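Local structure of DNA topoisomerase 2-associated protein PAT1 (Saccharomyces cerevisiae, 5LMG) at residues A279-L284 with R294-E299. The protein activates mRNA decapping and represses translation, its C-terminal domain binding directly to the decapping enzyme Dcp2 and the exonuclease Xrn1. The protein carries 2 engineered substitutions. Residues are numbered along the deposited sequence; the frame is centred on the assembly and turned at random.
Sequences AFLASL and RIIIDE. Engineered in segment 279-284: Ala279 (natural residue Gln).
Ile296 reaches across to Leu281 and Leu284, joining two helices consecutive in the chain, 275-286 and 290-322, in a helical hairpin of the alpha-helical PAT1 C-terminal domain. CB of Ile296 points at helix 275-286 and divides its two branches between the leucines. CG2, the short branch, meets CD2 of Leu281 at 3.9 Å, the two side chains running antiparallel past one another. The longer branch goes to Leu284: CG1 lies 3.9 Å from Leu284 CD2, and the terminal CD1 comes to 3.8 Å from Leu284 CG. The first torsion of Ile296 sets this division, holding CG1 anti to the carbonyl carbon (chi1 -59°) while CG2 stands opposite the backbone N. Leu284 answers with CG anti to its own backbone N (chi1 -173°), which carries its branch point to the CD1 methyl of Ile296. All three residues are buried, and the contact is wholly apolar, with no hydrogen bond between the segments. Cutting Ile296 back to an alanine would probably open a gap between the helices, with Leu281 CD2 and Leu284 CG and CD2 losing the Ile296 atoms they pack against. Phe352 of helix 329-355 touches both Leu281 and Ile296, while Tyr239 and Phe243 of helix 234-246 pack on Ile296. Arg294, Ile297 and Asp298 of helix 290-322 meet the bound Dcp2 peptide, where Arg294 NE forms a salt bridge with an acidic side chain of that peptide. Within helix 275-286, Phe280 O accepts hydrogen bonds from both Leu284 N and Ser283 OG, the hydroxyl oxygen lying 2.9 Å away and tilted 26° from the carbonyl plane.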
ATOM      1  N   ALA A 279      -3.796   8.004  -3.188  1.00 39.65           N
ATOM      2  CA  ALA A 279      -2.341   8.050  -3.428  1.00 39.00           C
ATOM      3  C   ALA A 279      -1.985   7.054  -4.539  1.00 40.28           C
ATOM      4  O   ALA A 279      -1.217   7.393  -5.441  1.00 37.86           O
ATOM      5  CB  ALA A 279      -1.569   7.747  -2.152  1.00 39.20           C
ATOM      6  N   PHE A 280      -2.593   5.855  -4.511  1.00 36.77           N
ATOM      7  CA  PHE A 280      -2.416   4.865  -5.568  1.00 36.83           C
ATOM      8  C   PHE A 280      -2.923   5.418  -6.914  1.00 39.09           C
ATOM      9  O   PHE A 280      -2.205   5.316  -7.908  1.00 36.54           O
ATOM     10  CB  PHE A 280      -3.135   3.538  -5.239  1.00 38.86           C
ATOM     11  CG  PHE A 280      -3.257   2.614  -6.437  1.00 40.22           C
ATOM     12  CD1 PHE A 280      -2.172   1.847  -6.862  1.00 42.72           C
ATOM     13  CD2 PHE A 280      -4.446   2.532  -7.156  1.00 41.49           C
ATOM     14  CE1 PHE A 280      -2.277   1.007  -7.978  1.00 43.65           C
ATOM     15  CE2 PHE A 280      -4.545   1.713  -8.286  1.00 44.65           C
ATOM     16  CZ  PHE A 280      -3.462   0.943  -8.685  1.00 43.35           C
ATOM     17  N   LEU A 281      -4.155   6.001  -6.931  1.00 36.95           N
ATOM     18  CA  LEU A 281      -4.780   6.546  -8.143  1.00 37.26           C
ATOM     19  C   LEU A 281      -3.965   7.691  -8.725  1.00 40.97           C
ATOM     20  O   LEU A 281      -3.903   7.815  -9.934  1.00 39.42           O
ATOM     21  CB  LEU A 281      -6.231   6.988  -7.888  1.00 37.19           C
ATOM     22  CG  LEU A 281      -7.276   5.887  -7.682  1.00 40.51           C
ATOM     23  CD1 LEU A 281      -8.589   6.474  -7.182  1.00 40.18           C
ATOM     24  CD2 LEU A 281      -7.528   5.089  -8.981  1.00 41.71           C
ATOM     25  N   ALA A 282      -3.331   8.515  -7.852  1.00 38.43           N
ATOM     26  CA  ALA A 282      -2.485   9.640  -8.245  1.00 38.00           C
ATOM     27  C   ALA A 282      -1.228   9.104  -8.938  1.00 41.25           C
ATOM     28  O   ALA A 282      -0.873   9.604 -10.005  1.00 40.13           O
ATOM     29  CB  ALA A 282      -2.110  10.477  -7.028  1.00 39.10           C
ATOM     30  N   SER A 283      -0.596   8.045  -8.382  1.00 38.03           N
ATOM     31  CA  SER A 283       0.606   7.468  -9.003  1.00 38.27           C
ATOM     32  C   SER A 283       0.286   6.748 -10.317  1.00 41.56           C
ATOM     33  O   SER A 283       1.066   6.858 -11.271  1.00 40.25           O
ATOM     34  CB  SER A 283       1.365   6.568  -8.033  1.00 42.02           C
ATOM     35  OG  SER A 283       0.653   5.365  -7.795  1.00 56.03           O
ATOM     36  N   LEU A 284      -0.886   6.072 -10.392  1.00 38.35           N
ATOM     37  CA  LEU A 284      -1.341   5.375 -11.608  1.00 37.97           C
ATOM     38  C   LEU A 284      -1.594   6.400 -12.725  1.00 42.11           C
ATOM     39  O   LEU A 284      -1.067   6.230 -13.828  1.00 42.13           O
ATOM     40  CB  LEU A 284      -2.601   4.520 -11.312  1.00 37.94           C
ATOM     41  CG  LEU A 284      -3.128   3.581 -12.428  1.00 42.15           C
ATOM     42  CD1 LEU A 284      -2.179   2.398 -12.704  1.00 41.27           C
ATOM     43  CD2 LEU A 284      -4.525   3.085 -12.092  1.00 41.44           C
ATOM     44  N   ARG A 294      -8.261   8.924 -18.959  1.00 39.82           N
ATOM     45  CA  ARG A 294      -9.669   8.934 -19.359  1.00 38.91           C
ATOM     46  C   ARG A 294     -10.386   7.737 -18.745  1.00 41.61           C
ATOM     47  O   ARG A 294     -11.464   7.907 -18.179  1.00 40.64           O
ATOM     48  CB  ARG A 294      -9.805   8.890 -20.883  1.00 36.99           C
ATOM     49  CG  ARG A 294      -9.496  10.219 -21.586  1.00 39.04           C
ATOM     50  CD  ARG A 294      -9.550  10.041 -23.092  1.00 46.14           C
ATOM     51  NE  ARG A 294     -10.907  10.187 -23.618  1.00 44.85           N
ATOM     52  CZ  ARG A 294     -11.724   9.181 -23.918  1.00 58.45           C
ATOM     53  NH1 ARG A 294     -11.333   7.925 -23.744  1.00 44.11           N
ATOM     54  NH2 ARG A 294     -12.930   9.423 -24.412  1.00 47.03           N
ATOM     55  N   ILE A 295      -9.768   6.537 -18.852  1.00 37.62           N
ATOM     56  CA  ILE A 295     -10.287   5.285 -18.304  1.00 36.53           C
ATOM     57  C   ILE A 295     -10.321   5.364 -16.767  1.00 39.74           C
ATOM     58  O   ILE A 295     -11.348   5.016 -16.189  1.00 39.54           O
ATOM     59  CB  ILE A 295      -9.492   4.047 -18.820  1.00 39.33           C
ATOM     60  CG1 ILE A 295      -9.703   3.820 -20.339  1.00 39.49           C
ATOM     61  CG2 ILE A 295      -9.843   2.771 -17.998  1.00 40.56           C
ATOM     62  CD1 ILE A 295      -8.609   3.086 -21.025  1.00 41.97           C
ATOM     63  N   ILE A 296      -9.203   5.805 -16.115  1.00 35.90           N
ATOM     64  CA  ILE A 296      -9.117   5.922 -14.639  1.00 35.42           C
ATOM     65  C   ILE A 296     -10.260   6.801 -14.079  1.00 40.91           C
ATOM     66  O   ILE A 296     -10.988   6.325 -13.199  1.00 39.21           O
ATOM     67  CB  ILE A 296      -7.717   6.356 -14.105  1.00 37.79           C
ATOM     68  CG1 ILE A 296      -6.608   5.351 -14.536  1.00 38.20           C
ATOM     69  CG2 ILE A 296      -7.747   6.535 -12.546  1.00 36.41           C
ATOM     70  CD1 ILE A 296      -5.145   5.953 -14.598  1.00 46.87           C
ATOM     71  N   ILE A 297     -10.413   8.057 -14.604  1.00 39.62           N
ATOM     72  CA  ILE A 297     -11.451   9.039 -14.243  1.00 40.55           C
ATOM     73  C   ILE A 297     -12.837   8.419 -14.414  1.00 45.27           C
ATOM     74  O   ILE A 297     -13.679   8.555 -13.526  1.00 44.88           O
ATOM     75  CB  ILE A 297     -11.317  10.374 -15.071  1.00 45.27           C
ATOM     76  CG1 ILE A 297     -10.293  11.339 -14.449  1.00 46.33           C
ATOM     77  CG2 ILE A 297     -12.677  11.101 -15.243  1.00 48.87           C
ATOM     78  CD1 ILE A 297     -10.838  12.237 -13.253  1.00 59.33           C
ATOM     79  N   ASP A 298     -13.073   7.741 -15.566  1.00 41.41           N
ATOM     80  CA  ASP A 298     -14.360   7.115 -15.837  1.00 40.54           C
ATOM     81  C   ASP A 298     -14.689   6.037 -14.781  1.00 41.88           C
ATOM     82  O   ASP A 298     -15.806   6.000 -14.269  1.00 41.17           O
ATOM     83  CB  ASP A 298     -14.384   6.516 -17.265  1.00 41.65           C
ATOM     84  CG  ASP A 298     -15.708   5.888 -17.586  1.00 47.26           C
ATOM     85  OD1 ASP A 298     -16.725   6.611 -17.560  1.00 48.70           O
ATOM     86  OD2 ASP A 298     -15.753   4.653 -17.732  1.00 55.72           O
ATOM     87  N   GLU A 299     -13.708   5.177 -14.466  1.00 37.15           N
ATOM     88  CA  GLU A 299     -13.891   4.055 -13.550  1.00 37.05           C
ATOM     89  C   GLU A 299     -14.122   4.474 -12.096  1.00 41.42           C
ATOM     90  O   GLU A 299     -14.822   3.765 -11.375  1.00 41.78           O
ATOM     91  CB  GLU A 299     -12.747   3.030 -13.673  1.00 37.84           C
ATOM     92  CG  GLU A 299     -12.865   2.184 -14.941  1.00 47.60           C
ATOM     93  CD  GLU A 299     -12.044   0.906 -15.004  1.00 62.24           C
ATOM     94  OE1 GLU A 299     -12.020   0.146 -14.007  1.00 45.47           O
ATOM     95  OE2 GLU A 299     -11.481   0.630 -16.087  1.00 54.52           O
TER